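Local coordinates for methylocystis parvus OBBP MbnE (Methylocystis parvus OBBP, PDB 5ICQ), which probably binds the copper-chelating peptide methanobactin in the periplasm as the solute-binding protein of its import machinery, at residues Gly72-Leu77 / Leu265-Asp270; Arg286-Thr291 / Glu575-His580. All blocks are in the same frame, centred on the assembly; numbering follows the deposited sequence.

Contact 1 (Gly72-Leu77 / Leu265-Asp270)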
loop_
_atom_site.group_PDB
_atom_site.type_symbol
_atom_site.label_atom_id
_atom_site.label_comp_id
_atom_site.label_asym_id
_atom_site.label_seq_id
_atom_site.Cartn_x
_atom_site.Cartn_y
_atom_site.Cartn_z
ATOM N N GLY A 72 0.004 -5.910 -18.774
ATOM C CA GLY A 72 -0.680 -4.705 -19.199
ATOM C C GLY A 72 0.073 -3.917 -20.247
ATOM O O GLY A 72 0.724 -4.496 -21.125
ATOM N N THR A 73 -0.011 -2.590 -20.179
ATOM C CA THR A 73 0.572 -1.748 -21.211
ATOM C C THR A 73 0.924 -0.395 -20.604
ATOM O O THR A 73 0.705 -0.150 -19.417
ATOM C CB THR A 73 -0.388 -1.594 -22.397
ATOM O OG1 THR A 73 0.287 -0.944 -23.481
ATOM C CG2 THR A 73 -1.606 -0.776 -21.993
ATOM N N PHE A 74 1.478 0.486 -21.433
ATOM C CA PHE A 74 1.773 1.846 -21.008
ATOM C C PHE A 74 1.768 2.742 -22.234
ATOM O O PHE A 74 2.014 2.292 -23.357
ATOM C CB PHE A 74 3.132 1.939 -20.287
ATOM C CG PHE A 74 4.314 1.821 -21.207
ATOM C CD1 PHE A 74 4.756 0.576 -21.632
ATOM C CD2 PHE A 74 4.981 2.954 -21.656
ATOM C CE1 PHE A 74 5.846 0.455 -22.481
ATOM C CE2 PHE A 74 6.071 2.841 -22.512
ATOM C CZ PHE A 74 6.506 1.589 -22.919
ATOM N N ASP A 75 1.511 4.035 -22.008
ATOM C CA ASP A 75 1.590 5.000 -23.100
ATOM C C ASP A 75 2.218 6.327 -22.683
ATOM O O ASP A 75 2.090 7.314 -23.423
ATOM C CB ASP A 75 0.198 5.262 -23.687
ATOM C CG ASP A 75 -0.792 5.728 -22.643
ATOM O OD1 ASP A 75 -0.371 5.978 -21.499
ATOM O OD2 ASP A 75 -1.991 5.857 -22.967
ATOM N N SER A 76 2.891 6.387 -21.538
ATOM C CA SER A 76 3.450 7.636 -21.050
ATOM C C SER A 76 4.673 7.343 -20.197
ATOM O O SER A 76 4.754 6.299 -19.542
ATOM C CB SER A 76 2.432 8.419 -20.221
ATOM O OG SER A 76 2.970 9.659 -19.790
ATOM N N LEU A 77 5.624 8.277 -20.211
ATOM C CA LEU A 77 6.786 8.208 -19.335
ATOM C C LEU A 77 6.716 9.252 -18.226
ATOM O O LEU A 77 7.748 9.608 -17.643
ATOM C CB LEU A 77 8.072 8.360 -20.151
ATOM C CG LEU A 77 8.247 7.287 -21.220
ATOM C CD1 LEU A 77 9.556 7.458 -21.987
ATOM C CD2 LEU A 77 8.163 5.897 -20.594
ATOM N N LEU A 265 12.355 -3.311 -19.490
ATOM C CA LEU A 265 11.017 -3.540 -18.953
ATOM C C LEU A 265 10.090 -3.863 -20.119
ATOM O O LEU A 265 9.771 -2.982 -20.922
ATOM C CB LEU A 265 10.506 -2.323 -18.182
ATOM C CG LEU A 265 11.307 -1.945 -16.927
ATOM C CD1 LEU A 265 12.346 -0.878 -17.245
ATOM C CD2 LEU A 265 10.397 -1.485 -15.799
ATOM N N GLN A 266 9.647 -5.113 -20.201
ATOM C CA GLN A 266 8.787 -5.573 -21.288
ATOM C C GLN A 266 7.371 -5.792 -20.778
ATOM O O GLN A 266 7.174 -6.362 -19.700
ATOM C CB GLN A 266 9.302 -6.877 -21.894
ATOM C CG GLN A 266 10.740 -6.858 -22.351
ATOM C CD GLN A 266 11.174 -8.223 -22.850
ATOM O OE1 GLN A 266 10.338 -9.047 -23.211
ATOM N NE2 GLN A 266 12.478 -8.468 -22.872
ATOM N N TYR A 267 6.391 -5.361 -21.569
ATOM C CA TYR A 267 4.988 -5.437 -21.196
ATOM C C TYR A 267 4.296 -6.551 -21.971
ATOM O O TYR A 267 4.569 -6.758 -23.158
ATOM C CB TYR A 267 4.288 -4.090 -21.429
ATOM C CG TYR A 267 4.571 -3.110 -20.308
ATOM C CD1 TYR A 267 5.801 -2.462 -20.216
ATOM C CD2 TYR A 267 3.625 -2.860 -19.328
ATOM C CE1 TYR A 267 6.069 -1.584 -19.186
ATOM C CE2 TYR A 267 3.886 -1.978 -18.288
ATOM C CZ TYR A 267 5.112 -1.340 -18.232
ATOM O OH TYR A 267 5.373 -0.466 -17.205
ATOM N N PHE A 268 3.405 -7.267 -21.285
ATOM C CA PHE A 268 2.778 -8.469 -21.818
ATOM C C PHE A 268 1.266 -8.382 -21.674
ATOM O O PHE A 268 0.757 -7.941 -20.639
ATOM C CB PHE A 268 3.295 -9.741 -21.106
ATOM C CG PHE A 268 4.716 -10.103 -21.462
ATOM C CD1 PHE A 268 5.782 -9.517 -20.800
ATOM C CD2 PHE A 268 4.981 -11.027 -22.467
ATOM C CE1 PHE A 268 7.090 -9.849 -21.136
ATOM C CE2 PHE A 268 6.285 -11.361 -22.808
ATOM C CZ PHE A 268 7.342 -10.767 -22.142
ATOM N N ARG A 269 0.570 -8.840 -22.720
ATOM C CA ARG A 269 -0.884 -8.958 -22.828
ATOM C C ARG A 269 -1.561 -9.351 -21.522
ATOM O O ARG A 269 -2.352 -8.583 -20.965
ATOM C CB ARG A 269 -1.259 -10.001 -23.894
ATOM C CG ARG A 269 -0.999 -9.615 -25.352
ATOM C CD ARG A 269 0.487 -9.513 -25.680
ATOM N NE ARG A 269 1.201 -10.770 -25.463
ATOM C CZ ARG A 269 2.525 -10.889 -25.503
ATOM N NH1 ARG A 269 3.282 -9.827 -25.742
ATOM N NH2 ARG A 269 3.094 -12.071 -25.304
ATOM N N ASP A 270 -1.287 -10.560 -21.043
ATOM C CA ASP A 270 -1.890 -11.034 -19.806
ATOM C C ASP A 270 -0.950 -12.027 -19.137
ATOM O O ASP A 270 0.160 -12.289 -19.615
ATOM C CB ASP A 270 -3.270 -11.653 -20.055
ATOM C CG ASP A 270 -3.227 -12.833 -21.018
ATOM O OD1 ASP A 270 -4.305 -13.413 -21.272
ATOM O OD2 ASP A 270 -2.137 -13.177 -21.529
#
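Tyr267 reaches from the end of strand 262-268 to the backbone of Gly72 and Thr73 and to the ring of Phe74, in the loop that follows strand 65-71. Its side chain can be followed outward. Tyr267 CB rests 3.6 Å from Gly72 O, a carbonyl that lies near the ring plane, at the edge. With CG anti to the carbonyl carbon (chi1 -80°), the ring is carried along the loop: Tyr267 CD2 meets Thr73 N at 3.7 Å and Thr73 CA just beyond, and Tyr267 CE2 comes 3.8 Å from Thr73 O. Along the opposite edge, Tyr267 CD1 and Tyr267 CE1 each lie 3.5 Å from Phe74 CD1, which sits over one face of the tyrosine ring, displaced toward the rim. Tyr267 CZ touches the same Phe74 carbon at longer range, and Tyr267 OH passes beyond the contact to a hydrogen bond with Gln89 N. The two rings meet obliquely, their planes at 46°. Phe74 itself also packs on Ala88. One hydrogen bond joins the backbones: Gly72 N donates to Phe268 O over 2.9 Å, bent to 142° at the hydrogen. It lies just past the end of strand 65-71, where the parallel pairing with strand 262-268 runs out. Phe268 turns its side chain from the loop to Ser273, Leu274 and Ala277 of helix 271-279. The chemistry is thus mostly apolar: the buried rings of Tyr267 and Phe74 supply about half of the contact surface and Gly72 much of the rest, a single backbone bond ties the loop's first residue to the strand end, and the bond to Gln89 N anchors the tyrosine's polar tip while its ring packs against Phe74 and the Gly72-Thr73 backbone.

Contact 2 (Arg286-Thr291 / Glu575-His580)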
loop_
_atom_site.group_PDB
_atom_site.type_symbol
_atom_site.label_atom_id
_atom_site.label_comp_id
_atom_site.label_asym_id
_atom_site.label_seq_id
_atom_site.Cartn_x
_atom_site.Cartn_y
_atom_site.Cartn_z
ATOM N N ARG A 286 9.742 -12.915 -11.554
ATOM C CA ARG A 286 8.300 -12.711 -11.517
ATOM C C ARG A 286 7.789 -12.836 -10.087
ATOM O O ARG A 286 8.348 -13.575 -9.265
ATOM C CB ARG A 286 7.555 -13.693 -12.440
ATOM C CG ARG A 286 7.708 -15.164 -12.089
ATOM C CD ARG A 286 6.940 -16.054 -13.090
ATOM N NE ARG A 286 5.516 -16.145 -12.776
ATOM C CZ ARG A 286 4.540 -15.493 -13.408
ATOM N NH1 ARG A 286 4.806 -14.675 -14.424
ATOM N NH2 ARG A 286 3.279 -15.669 -13.018
ATOM N N ASP A 287 6.738 -12.068 -9.796
ATOM C CA ASP A 287 5.900 -12.257 -8.617
ATOM C C ASP A 287 4.688 -13.096 -9.005
ATOM O O ASP A 287 4.027 -12.805 -10.004
ATOM C CB ASP A 287 5.434 -10.909 -8.061
ATOM C CG ASP A 287 6.573 -10.054 -7.572
ATOM O OD1 ASP A 287 7.432 -10.575 -6.830
ATOM O OD2 ASP A 287 6.611 -8.861 -7.934
ATOM N N GLU A 288 4.385 -14.123 -8.215
ATOM C CA GLU A 288 3.239 -14.982 -8.471
ATOM C C GLU A 288 2.066 -14.539 -7.610
ATOM O O GLU A 288 2.206 -14.407 -6.390
ATOM C CB GLU A 288 3.571 -16.448 -8.183
ATOM C CG GLU A 288 2.495 -17.397 -8.629
ATOM C CD GLU A 288 2.168 -17.202 -10.085
ATOM O OE1 GLU A 288 1.076 -16.668 -10.394
ATOM O OE2 GLU A 288 3.023 -17.559 -10.913
ATOM N N THR A 289 0.907 -14.317 -8.243
ATOM C CA THR A 289 -0.313 -13.989 -7.511
ATOM C C THR A 289 -1.440 -14.983 -7.751
ATOM O O THR A 289 -2.504 -14.843 -7.138
ATOM C CB THR A 289 -0.807 -12.578 -7.873
ATOM O OG1 THR A 289 -0.878 -12.451 -9.295
ATOM C CG2 THR A 289 0.145 -11.517 -7.330
ATOM N N SER A 290 -1.238 -15.984 -8.606
ATOM C CA SER A 290 -2.255 -16.989 -8.906
ATOM C C SER A 290 -2.018 -18.214 -8.032
ATOM O O SER A 290 -0.954 -18.835 -8.122
ATOM C CB SER A 290 -2.206 -17.382 -10.386
ATOM O OG SER A 290 -2.808 -18.651 -10.585
ATOM N N THR A 291 -2.996 -18.559 -7.184
ATOM C CA THR A 291 -2.857 -19.764 -6.366
ATOM C C THR A 291 -2.788 -21.017 -7.229
ATOM O O THR A 291 -2.070 -21.966 -6.895
ATOM C CB THR A 291 -4.004 -19.886 -5.358
ATOM O OG1 THR A 291 -5.264 -19.753 -6.026
ATOM C CG2 THR A 291 -3.885 -18.818 -4.295
ATOM N N GLU A 575 3.141 -14.866 2.795
ATOM C CA GLU A 575 4.429 -14.651 2.158
ATOM C C GLU A 575 4.247 -14.157 0.732
ATOM O O GLU A 575 3.192 -14.332 0.113
ATOM C CB GLU A 575 5.261 -15.944 2.141
ATOM C CG GLU A 575 5.754 -16.363 3.504
ATOM C CD GLU A 575 4.916 -17.471 4.117
ATOM O OE1 GLU A 575 4.261 -18.223 3.360
ATOM O OE2 GLU A 575 4.923 -17.592 5.359
ATOM N N GLN A 576 5.308 -13.547 0.212
ATOM C CA GLN A 576 5.384 -13.180 -1.194
ATOM C C GLN A 576 5.985 -14.330 -1.995
ATOM O O GLN A 576 7.030 -14.872 -1.623
ATOM C CB GLN A 576 6.222 -11.913 -1.363
ATOM C CG GLN A 576 6.217 -11.393 -2.797
ATOM C CD GLN A 576 6.885 -10.039 -2.929
ATOM O OE1 GLN A 576 6.859 -9.222 -2.000
ATOM N NE2 GLN A 576 7.495 -9.796 -4.079
ATOM N N TRP A 577 5.312 -14.716 -3.078
ATOM C CA TRP A 577 5.728 -15.834 -3.921
ATOM C C TRP A 577 6.477 -15.272 -5.125
ATOM O O TRP A 577 5.913 -14.484 -5.896
ATOM C CB TRP A 577 4.512 -16.651 -4.377
ATOM C CG TRP A 577 3.609 -17.049 -3.238
ATOM C CD1 TRP A 577 3.974 -17.257 -1.931
ATOM C CD2 TRP A 577 2.194 -17.265 -3.298
ATOM N NE1 TRP A 577 2.871 -17.595 -1.179
ATOM C CE2 TRP A 577 1.765 -17.594 -1.991
ATOM C CE3 TRP A 577 1.246 -17.208 -4.328
ATOM C CZ2 TRP A 577 0.434 -17.884 -1.692
ATOM C CZ3 TRP A 577 -0.080 -17.488 -4.028
ATOM C CH2 TRP A 577 -0.474 -17.821 -2.717
ATOM N N ILE A 578 7.754 -15.640 -5.267
ATOM C CA ILE A 578 8.565 -15.138 -6.371
ATOM C C ILE A 578 9.271 -16.292 -7.074
ATOM O O ILE A 578 9.410 -17.395 -6.541
ATOM C CB ILE A 578 9.600 -14.082 -5.913
ATOM C CG1 ILE A 578 10.737 -14.748 -5.139
ATOM C CG2 ILE A 578 8.934 -12.994 -5.054
ATOM C CD1 ILE A 578 11.923 -13.795 -4.845
ATOM N N ALA A 579 9.716 -16.023 -8.298
ATOM C CA ALA A 579 10.574 -16.943 -9.026
ATOM C C ALA A 579 11.560 -16.120 -9.833
ATOM O O ALA A 579 11.262 -14.988 -10.221
ATOM C CB ALA A 579 9.785 -17.880 -9.950
ATOM N N HIS A 580 12.740 -16.690 -10.080
ATOM C CA HIS A 580 13.776 -15.908 -10.736
ATOM C C HIS A 580 14.826 -16.823 -11.350
ATOM O O HIS A 580 15.019 -17.961 -10.912
ATOM C CB HIS A 580 14.442 -14.946 -9.747
ATOM C CG HIS A 580 15.056 -15.634 -8.574
ATOM N ND1 HIS A 580 16.334 -16.151 -8.600
ATOM C CD2 HIS A 580 14.567 -15.901 -7.338
ATOM C CE1 HIS A 580 16.607 -16.707 -7.433
ATOM N NE2 HIS A 580 15.551 -16.572 -6.650
HETATM O O HOH W 1 3.331 -12.947 -4.376
#
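Trp577, Arg286 and Glu288 have the most surface buried where strand 285-288 runs antiparallel to strand 576-581. Trp577 O accepts a nearly straight bond (173°) from Glu288 N at 2.8 Å, while a water bridges Trp577 N and Glu288 O. With CG beside the backbone N (chi1 -51°), the indole is carried alongside Glu288: Trp577 CE3 lies 3.6 Å from Glu288 O, and Thr291 CG2 meets Trp577 CH2 at the ring edge, 3.9 Å away. Arg286 pairs with Ala579 through two backbone bonds, Arg286 N to Ala579 O at 2.9 Å and Ala579 N to Arg286 O at 3.0 Å, and lays CG against Ala579 CB. Its guanidinium bends back along its own strand, so that Arg286 NH2 bridges to Glu288 OE2 at 2.8 Å. That oxygen also bonds Tyr298 OH, and OE1 takes Ser290 N and a salt bridge from Arg293; the buried carboxylate is thus gripped on both oxygens. On the other face, Gln576 NE2 donates a hydrogen bond to Asp287 OD1 at 2.9 Å from above the carboxylate plane, while Gln576 OE1 accepts from Ile597 N; Ile578 CG2 also touches Asp287 OD1. Strand 576-581 is the middle of a three-stranded antiparallel sheet, with strand 308-313 on its far side; helix 271-279 packs on Arg286 and Ala579, and Trp294 of helix 291-296 stacks on Trp577.

The centres of contact 1 and contact 2 lie 19 Å apart and their nearest atoms about 7 Å, without touching. They follow in series along the chain, and they belong to different sheets: contact 1 ends the pairing of strands 65-71 and 262-268 in a four-stranded mixed sheet, contact 2 pairs the edge strand 285-288 with strand 576-581, near the C-terminus. Helix 271-279 spans the interval, starting right after contact 1 and touching Phe268 of the first and Arg286 and Ala579 of the second. The loop after strand 65-71 and strand 576-581 are thus both brought against the run 265-291, although each is far from it in sequence.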